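Local coordinates for protein HepC.19480.a.B1 (Helicobacter pylori, PDB 6MTZ) that is of unknown function but probably belongs to the DHH/DHHA1 phosphoesterases, which hydrolyse phosphoester bonds with the help of divalent metal ions, at residues 56-60 with 94-98; 19-23 with 155-159; 316-320 with 351-355. All coordinates share one frame; numbering follows the deposited sequence.

Interaction 1: 56-60 with 94-98; sequences AIAQS and KNIQI
Lys94 stretches across to the last turn of helix 43-59 and brings its ammonium group up to backbone oxygens of Ile57 and Ser60 near the C-terminal end. Extended beyond CG, the chain runs lengthwise across the gap and touches mainly with its end. NZ gives a hydrogen bond of 2.9 Å to Ile57 O, arriving in the carbonyl plane with a C=O...N angle of 146°. A second bond runs from NZ to Ser60 O (3.2 Å), the nitrogen lying 21° out of the Ser60 carbonyl plane. Ile57 O is gripped twice, since Ser60 N also donates to it. The positive charge would suit the carbonyl end of a helix. Beside this polar bridge Ile57 and Ile96 meet by single methyls: Ile57 CG2, anti to its own backbone N, lies 3.7 Å from Ile96 CD1, the two side chains slanting past each other. Ser60 OG is hydrogen-bonded to Glu62 N, two residues on. Lys94 also touches Phe65. Through Ile57, which rests on Tyr12 and Ile67, helix 43-59 packs on strands 10-15 and 64-70 of the parallel sheet, while the start of strand 95-102, hydrogen-bonded to strand 64-70, reaches it from one strand further on.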
loop_
_atom_site.group_PDB
_atom_site.type_symbol
_atom_site.label_atom_id
_atom_site.label_comp_id
_atom_site.label_asym_id
_atom_site.label_seq_id
_atom_site.Cartn_x
_atom_site.Cartn_y
_atom_site.Cartn_z
ATOM N N ALA A 56 -3.943 13.733 -10.958
ATOM C CA ALA A 56 -2.860 14.531 -10.392
ATOM C C ALA A 56 -2.090 15.281 -11.477
ATOM O O ALA A 56 -1.697 16.437 -11.282
ATOM C CB ALA A 56 -1.918 13.639 -9.580
ATOM N N ILE A 57 -1.875 14.648 -12.633
ATOM C CA ILE A 57 -1.125 15.309 -13.697
ATOM C C ILE A 57 -1.930 16.466 -14.281
ATOM O O ILE A 57 -1.379 17.534 -14.572
ATOM C CB ILE A 57 -0.702 14.287 -14.774
ATOM C CG1 ILE A 57 0.404 13.384 -14.237
ATOM C CG2 ILE A 57 -0.229 14.990 -16.045
ATOM C CD1 ILE A 57 0.927 12.399 -15.245
ATOM N N ALA A 58 -3.249 16.289 -14.428
ATOM C CA ALA A 58 -4.100 17.377 -14.910
ATOM C C ALA A 58 -4.056 18.590 -13.989
ATOM O O ALA A 58 -4.215 19.724 -14.454
ATOM C CB ALA A 58 -5.548 16.902 -15.059
ATOM N N GLN A 59 -3.850 18.376 -12.692
ATOM C CA GLN A 59 -3.882 19.458 -11.719
ATOM C C GLN A 59 -2.504 20.016 -11.386
ATOM O O GLN A 59 -2.422 21.032 -10.687
ATOM C CB GLN A 59 -4.566 18.983 -10.433
ATOM C CG GLN A 59 -5.982 18.485 -10.655
ATOM C CD GLN A 59 -6.859 18.667 -9.438
ATOM O OE1 GLN A 59 -7.447 17.709 -8.939
ATOM N NE2 GLN A 59 -6.955 19.903 -8.953
ATOM N N SER A 60 -1.434 19.393 -11.868
ATOM C CA SER A 60 -0.092 19.887 -11.594
ATOM C C SER A 60 0.164 21.223 -12.288
ATOM O O SER A 60 -0.439 21.544 -13.315
ATOM C CB SER A 60 0.949 18.874 -12.054
ATOM O OG SER A 60 2.252 19.378 -11.846
ATOM N N LYS A 94 1.382 20.101 -21.717
ATOM C CA LYS A 94 2.087 19.200 -20.809
ATOM C C LYS A 94 2.735 18.018 -21.530
ATOM O O LYS A 94 2.075 17.282 -22.270
ATOM C CB LYS A 94 1.137 18.680 -19.735
ATOM C CG LYS A 94 1.040 19.576 -18.517
ATOM C CD LYS A 94 -0.294 19.394 -17.813
ATOM C CE LYS A 94 -0.292 20.044 -16.444
ATOM N NZ LYS A 94 -1.671 20.107 -15.892
ATOM N N ASN A 95 4.032 17.839 -21.301
ATOM C CA ASN A 95 4.779 16.745 -21.906
ATOM C C ASN A 95 4.754 15.559 -20.953
ATOM O O ASN A 95 5.257 15.646 -19.826
ATOM C CB ASN A 95 6.215 17.161 -22.224
ATOM C CG ASN A 95 7.029 16.026 -22.827
ATOM O OD1 ASN A 95 6.479 15.077 -23.388
ATOM N ND2 ASN A 95 8.348 16.121 -22.714
ATOM N N ILE A 96 4.177 14.454 -21.410
ATOM C CA ILE A 96 3.900 13.294 -20.582
ATOM C C ILE A 96 4.502 12.088 -21.274
ATOM O O ILE A 96 3.995 11.655 -22.316
ATOM C CB ILE A 96 2.396 13.095 -20.358
ATOM C CG1 ILE A 96 1.789 14.326 -19.681
ATOM C CG2 ILE A 96 2.142 11.827 -19.558
ATOM C CD1 ILE A 96 0.288 14.292 -19.594
ATOM N N GLN A 97 5.580 11.548 -20.710
ATOM C CA GLN A 97 6.150 10.281 -21.152
ATOM C C GLN A 97 5.580 9.140 -20.326
ATOM O O GLN A 97 5.290 9.294 -19.139
ATOM C CB GLN A 97 7.670 10.291 -21.023
ATOM C CG GLN A 97 8.342 8.993 -21.445
ATOM C CD GLN A 97 9.858 9.088 -21.406
ATOM O OE1 GLN A 97 10.418 10.189 -21.352
ATOM N NE2 GLN A 97 10.531 7.937 -21.432
ATOM N N ILE A 98 5.426 7.982 -20.954
ATOM C CA ILE A 98 4.915 6.808 -20.265
ATOM C C ILE A 98 5.796 5.616 -20.592
ATOM O O ILE A 98 6.172 5.405 -21.751
ATOM C CB ILE A 98 3.448 6.516 -20.632
ATOM C CG1 ILE A 98 3.038 5.149 -20.094
ATOM C CG2 ILE A 98 3.221 6.583 -22.135
ATOM C CD1 ILE A 98 1.646 4.780 -20.496
#

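Interaction 2: 19-23 with 155-159; sequences LDGYA and VNSVD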
loop_
_atom_site.group_PDB
_atom_site.type_symbol
_atom_site.label_atom_id
_atom_site.label_comp_id
_atom_site.label_asym_id
_atom_site.label_seq_id
_atom_site.Cartn_x
_atom_site.Cartn_y
_atom_site.Cartn_z
ATOM N N LEU A 19 7.109 -8.277 -3.090
ATOM C CA LEU A 19 8.505 -7.848 -2.989
ATOM C C LEU A 19 8.993 -7.224 -4.301
ATOM O O LEU A 19 9.619 -6.161 -4.302
ATOM C CB LEU A 19 9.396 -9.036 -2.602
ATOM C CG LEU A 19 10.917 -8.809 -2.748
ATOM C CD1 LEU A 19 11.406 -7.760 -1.777
ATOM C CD2 LEU A 19 11.736 -10.077 -2.542
ATOM N N ASP A 20 8.752 -7.900 -5.428
ATOM C CA ASP A 20 9.120 -7.326 -6.723
ATOM C C ASP A 20 8.447 -5.971 -6.909
ATOM O O ASP A 20 9.087 -4.985 -7.299
ATOM C CB ASP A 20 8.736 -8.299 -7.856
ATOM C CG ASP A 20 9.439 -7.991 -9.196
ATOM O OD1 ASP A 20 10.348 -7.143 -9.240
ATOM O OD2 ASP A 20 9.076 -8.618 -10.222
ATOM N N GLY A 21 7.151 -5.892 -6.581
ATOM C CA GLY A 21 6.424 -4.649 -6.779
ATOM C C GLY A 21 6.971 -3.487 -5.969
ATOM O O GLY A 21 7.073 -2.365 -6.474
ATOM N N TYR A 22 7.301 -3.722 -4.689
ATOM C CA TYR A 22 7.804 -2.614 -3.882
ATOM C C TYR A 22 9.281 -2.324 -4.145
ATOM O O TYR A 22 9.700 -1.171 -4.055
ATOM C CB TYR A 22 7.581 -2.876 -2.382
ATOM C CG TYR A 22 6.204 -2.490 -1.903
ATOM C CD1 TYR A 22 5.839 -1.157 -1.784
ATOM C CD2 TYR A 22 5.262 -3.454 -1.577
ATOM C CE1 TYR A 22 4.579 -0.799 -1.358
ATOM C CE2 TYR A 22 3.991 -3.101 -1.147
ATOM C CZ TYR A 22 3.657 -1.778 -1.041
ATOM O OH TYR A 22 2.397 -1.428 -0.603
ATOM N N ALA A 23 10.083 -3.345 -4.445
ATOM C CA ALA A 23 11.481 -3.107 -4.809
ATOM C C ALA A 23 11.617 -2.204 -6.042
ATOM O O ALA A 23 12.584 -1.435 -6.149
ATOM C CB ALA A 23 12.174 -4.451 -5.041
ATOM N N VAL A 155 16.512 -9.762 -5.544
ATOM C CA VAL A 155 15.110 -9.816 -5.935
ATOM C C VAL A 155 14.950 -10.620 -7.215
ATOM O O VAL A 155 14.026 -11.437 -7.337
ATOM C CB VAL A 155 14.527 -8.398 -6.084
ATOM C CG1 VAL A 155 13.122 -8.462 -6.683
ATOM C CG2 VAL A 155 14.486 -7.697 -4.736
ATOM N N ASN A 156 15.850 -10.428 -8.180
ATOM C CA ASN A 156 15.713 -11.164 -9.439
ATOM C C ASN A 156 15.801 -12.667 -9.196
ATOM O O ASN A 156 14.968 -13.436 -9.692
ATOM C CB ASN A 156 16.767 -10.721 -10.456
ATOM C CG ASN A 156 16.435 -11.201 -11.878
ATOM O OD1 ASN A 156 15.507 -10.695 -12.517
ATOM N ND2 ASN A 156 17.161 -12.200 -12.350
ATOM N N SER A 157 16.781 -13.101 -8.389
ATOM C CA SER A 157 16.998 -14.532 -8.204
ATOM C C SER A 157 15.781 -15.212 -7.584
ATOM O O SER A 157 15.409 -16.319 -7.988
ATOM C CB SER A 157 18.237 -14.778 -7.337
ATOM O OG SER A 157 19.417 -14.319 -7.963
ATOM N N VAL A 158 15.155 -14.582 -6.594
ATOM C CA VAL A 158 14.041 -15.272 -5.949
ATOM C C VAL A 158 12.783 -15.160 -6.800
ATOM O O VAL A 158 11.964 -16.090 -6.835
ATOM C CB VAL A 158 13.817 -14.761 -4.508
ATOM C CG1 VAL A 158 13.403 -13.302 -4.483
ATOM C CG2 VAL A 158 12.772 -15.603 -3.792
ATOM N N ASP A 159 12.629 -14.058 -7.530
ATOM C CA ASP A 159 11.435 -13.883 -8.345
ATOM C C ASP A 159 11.380 -14.896 -9.483
ATOM O O ASP A 159 10.303 -15.410 -9.806
ATOM C CB ASP A 159 11.371 -12.456 -8.883
ATOM C CG ASP A 159 10.085 -12.175 -9.640
ATOM O OD1 ASP A 159 10.067 -12.368 -10.876
ATOM O OD2 ASP A 159 9.090 -11.779 -8.990
HETATM O O HOH W 1 7.197 -10.440 -10.047
#
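Helix segments 19-23 and 155-159 run nearly antiparallel, at 157° with their axes 10.7 Å apart, and Asp20 and Val155 are the residues whose CA atoms come nearest. They lie in what is probably a DHH phosphoesterase domain: Asp20 is part of a DxD sequence after the first strand of the parallel sheet, and Asp159 ends helix 145-159. Val155 is the apolar hub, and its two methyls divide the work. CG2, beside the backbone N, meets Ala23 CB at 4.0 Å and the branch point Leu19 CG at 4.2 Å. CG1, turned anti to the backbone N (chi1 172°), crosses over to the carboxylate oxygen Asp20 OD1. Leu19 then reaches past Val155 with CD2, which lies 4.1 Å from Val158 CG1; Leu19 also touches Cys174, Met175 and Ile178 of helix 168-180.

The polar side of the contact is formed by Asp20 and Asp159, whose side chains cross at about a right angle with carboxylate planes 60° apart. Asp20 is held by backbone N-H groups at the start of helix 125-136, OD1 by Thr126 N and OD2 by Ala125 N, which together fix the orientation of the carboxylate. Asp71 OD1 and His103 of the DHH sequence also lie close to Asp20. Such a gathering is consistent with the metal-binding active site of DHH relatives, although no metal is modelled in this contact. Asp20 OD2 and Asp159 OD2 lie 3.4 Å apart without a direct hydrogen bond, and a water lies between the two carboxylates, at short distances of 2.6 Å from Asp20 OD2 and 2.5 Å from Asp159 OD2.

Interaction 3: 316-320 with 351-355; sequences QMCFN and IFNNA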
loop_
_atom_site.group_PDB
_atom_site.type_symbol
_atom_site.label_atom_id
_atom_site.label_comp_id
_atom_site.label_asym_id
_atom_site.label_seq_id
_atom_site.Cartn_x
_atom_site.Cartn_y
_atom_site.Cartn_z
ATOM N N GLN A 316 -27.909 -3.693 15.272
ATOM C CA GLN A 316 -29.196 -4.276 14.901
ATOM C C GLN A 316 -30.164 -3.246 14.338
ATOM O O GLN A 316 -31.110 -3.624 13.643
ATOM C CB GLN A 316 -29.843 -5.021 16.075
ATOM C CG GLN A 316 -30.002 -4.269 17.367
ATOM C CD GLN A 316 -30.323 -5.218 18.506
ATOM O OE1 GLN A 316 -30.740 -6.352 18.273
ATOM N NE2 GLN A 316 -30.117 -4.771 19.741
ATOM N N MET A 317 -29.943 -1.958 14.594
ATOM C CA MET A 317 -30.764 -0.947 13.941
ATOM C C MET A 317 -30.293 -0.693 12.517
ATOM O O MET A 317 -31.106 -0.352 11.651
ATOM C CB MET A 317 -30.743 0.355 14.740
ATOM N N CYS A 318 -28.999 -0.884 12.255
ATOM C CA CYS A 318 -28.384 -0.448 11.015
ATOM C C CYS A 318 -27.805 -1.562 10.160
ATOM O O CYS A 318 -27.804 -1.431 8.936
ATOM C CB CYS A 318 -27.268 0.559 11.316
ATOM S SG CYS A 318 -27.861 2.066 12.102
ATOM N N PHE A 319 -27.297 -2.642 10.755
ATOM C CA PHE A 319 -26.518 -3.611 9.987
ATOM C C PHE A 319 -26.993 -5.044 10.206
ATOM O O PHE A 319 -26.199 -5.980 10.066
ATOM C CB PHE A 319 -25.026 -3.495 10.320
ATOM C CG PHE A 319 -24.504 -2.079 10.294
ATOM C CD1 PHE A 319 -24.488 -1.350 9.115
ATOM C CD2 PHE A 319 -24.036 -1.478 11.450
ATOM C CE1 PHE A 319 -24.009 -0.045 9.093
ATOM C CE2 PHE A 319 -23.555 -0.175 11.430
ATOM C CZ PHE A 319 -23.540 0.539 10.257
ATOM N N ASN A 320 -28.272 -5.236 10.551
ATOM C CA ASN A 320 -28.843 -6.577 10.738
ATOM C C ASN A 320 -27.934 -7.466 11.589
ATOM O O ASN A 320 -27.778 -8.661 11.328
ATOM C CB ASN A 320 -29.126 -7.246 9.389
ATOM C CG ASN A 320 -30.380 -6.721 8.726
ATOM O OD1 ASN A 320 -31.458 -6.705 9.327
ATOM N ND2 ASN A 320 -30.245 -6.278 7.479
ATOM N N ILE A 351 -26.895 5.173 5.596
ATOM C CA ILE A 351 -27.523 4.294 6.584
ATOM C C ILE A 351 -27.777 5.045 7.890
ATOM O O ILE A 351 -28.870 4.976 8.465
ATOM C CB ILE A 351 -26.651 3.046 6.820
ATOM C CG1 ILE A 351 -26.556 2.211 5.542
ATOM C CG2 ILE A 351 -27.220 2.224 7.975
ATOM C CD1 ILE A 351 -25.595 1.048 5.631
ATOM N N PHE A 352 -26.764 5.764 8.388
ATOM C CA PHE A 352 -26.908 6.462 9.665
ATOM C C PHE A 352 -27.925 7.596 9.587
ATOM O O PHE A 352 -28.537 7.953 10.601
ATOM C CB PHE A 352 -25.549 6.999 10.130
ATOM C CG PHE A 352 -24.667 5.962 10.782
ATOM C CD1 PHE A 352 -25.154 4.694 11.072
ATOM C CD2 PHE A 352 -23.360 6.264 11.130
ATOM C CE1 PHE A 352 -24.354 3.741 11.688
ATOM C CE2 PHE A 352 -22.539 5.310 11.750
ATOM C CZ PHE A 352 -23.037 4.050 12.025
ATOM N N ASN A 353 -28.144 8.156 8.396
ATOM C CA ASN A 353 -28.967 9.356 8.294
ATOM C C ASN A 353 -30.406 9.096 8.728
ATOM O O ASN A 353 -31.028 9.950 9.372
ATOM C CB ASN A 353 -28.932 9.900 6.871
ATOM C CG ASN A 353 -29.798 11.127 6.706
ATOM O OD1 ASN A 353 -30.958 11.034 6.306
ATOM N ND2 ASN A 353 -29.245 12.288 7.035
ATOM N N ASN A 354 -30.955 7.926 8.388
ATOM C CA ASN A 354 -32.311 7.569 8.797
ATOM C C ASN A 354 -32.369 6.902 10.162
ATOM O O ASN A 354 -33.470 6.642 10.661
ATOM C CB ASN A 354 -32.959 6.627 7.773
ATOM C CG ASN A 354 -33.260 7.313 6.476
ATOM O OD1 ASN A 354 -34.164 8.147 6.403
ATOM N ND2 ASN A 354 -32.501 6.977 5.435
ATOM N N ALA A 355 -31.225 6.624 10.770
ATOM C CA ALA A 355 -31.178 5.816 11.981
ATOM C C ALA A 355 -31.729 6.558 13.195
ATOM O O ALA A 355 -31.714 6.026 14.304
ATOM C CB ALA A 355 -29.754 5.357 12.242
ATOM O OXT ALA A 355 -32.213 7.687 13.100
#
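Cys318 and Phe319, where helix 311-318 gives out, face Ile351, Phe352 and Ala355 at the C terminus of the chain, in a contact without a hydrogen bond across it. Cys318 SG lies at the edge of the Phe352 ring, 5.0 Å from its centroid and 79° off the ring normal, and on another flank it meets the methyl Ala355 CB at 3.8 Å. SG stands anti to the carbonyl carbon of its residue (chi1 -63°), which carries it across to the terminal helix.

The aromatic pair is oblique: the rings of Phe319 and Phe352 have centroids 5.9 Å apart and planes at 55°, and Phe319 CZ comes 3.6 Å from Phe352 CE1. Aliphatic contacts fill in beside them. Ile351 CG2 presses on Cys318 CB at 3.7 Å, while Ile351 CD1 sits at the edge of the Phe319 ring, near its plane. Over the centre of that ring's face lies Cys318 CB, its immediate chain neighbour, which backs the phenyl group from within the same segment.

Both phenyl groups continue onto Leu314 and Ile293, and Phe352 onto Val259, so the two helices share the hydrophobic core on the mixed sheet. Helices packed on a mixed sheet, with a GGGH sequence directly after Asn320, are consistent with a DHHA1 domain.

From the N terminus, the chain first lays down strand 10-15 and helix 19-29, where interaction 2 opens. Interaction 1 opens and closes inside that loop: 33 residues lie between 56-60 and 94-98, and the contact ties helix 43-59 to the parallel sheet. Interaction 2 closes only at 155-159, after 131 intervening residues, binding the beginning of the DHH-like domain to helix 145-159. Interaction 3 follows in series, its 30-residue loop tying helix 311-318 to the C-terminal helix on the mixed sheet of the second domain. None touch: nearest atoms are about 16 Å apart between interactions 1 and 2, and about 28 Å between 2 and 3.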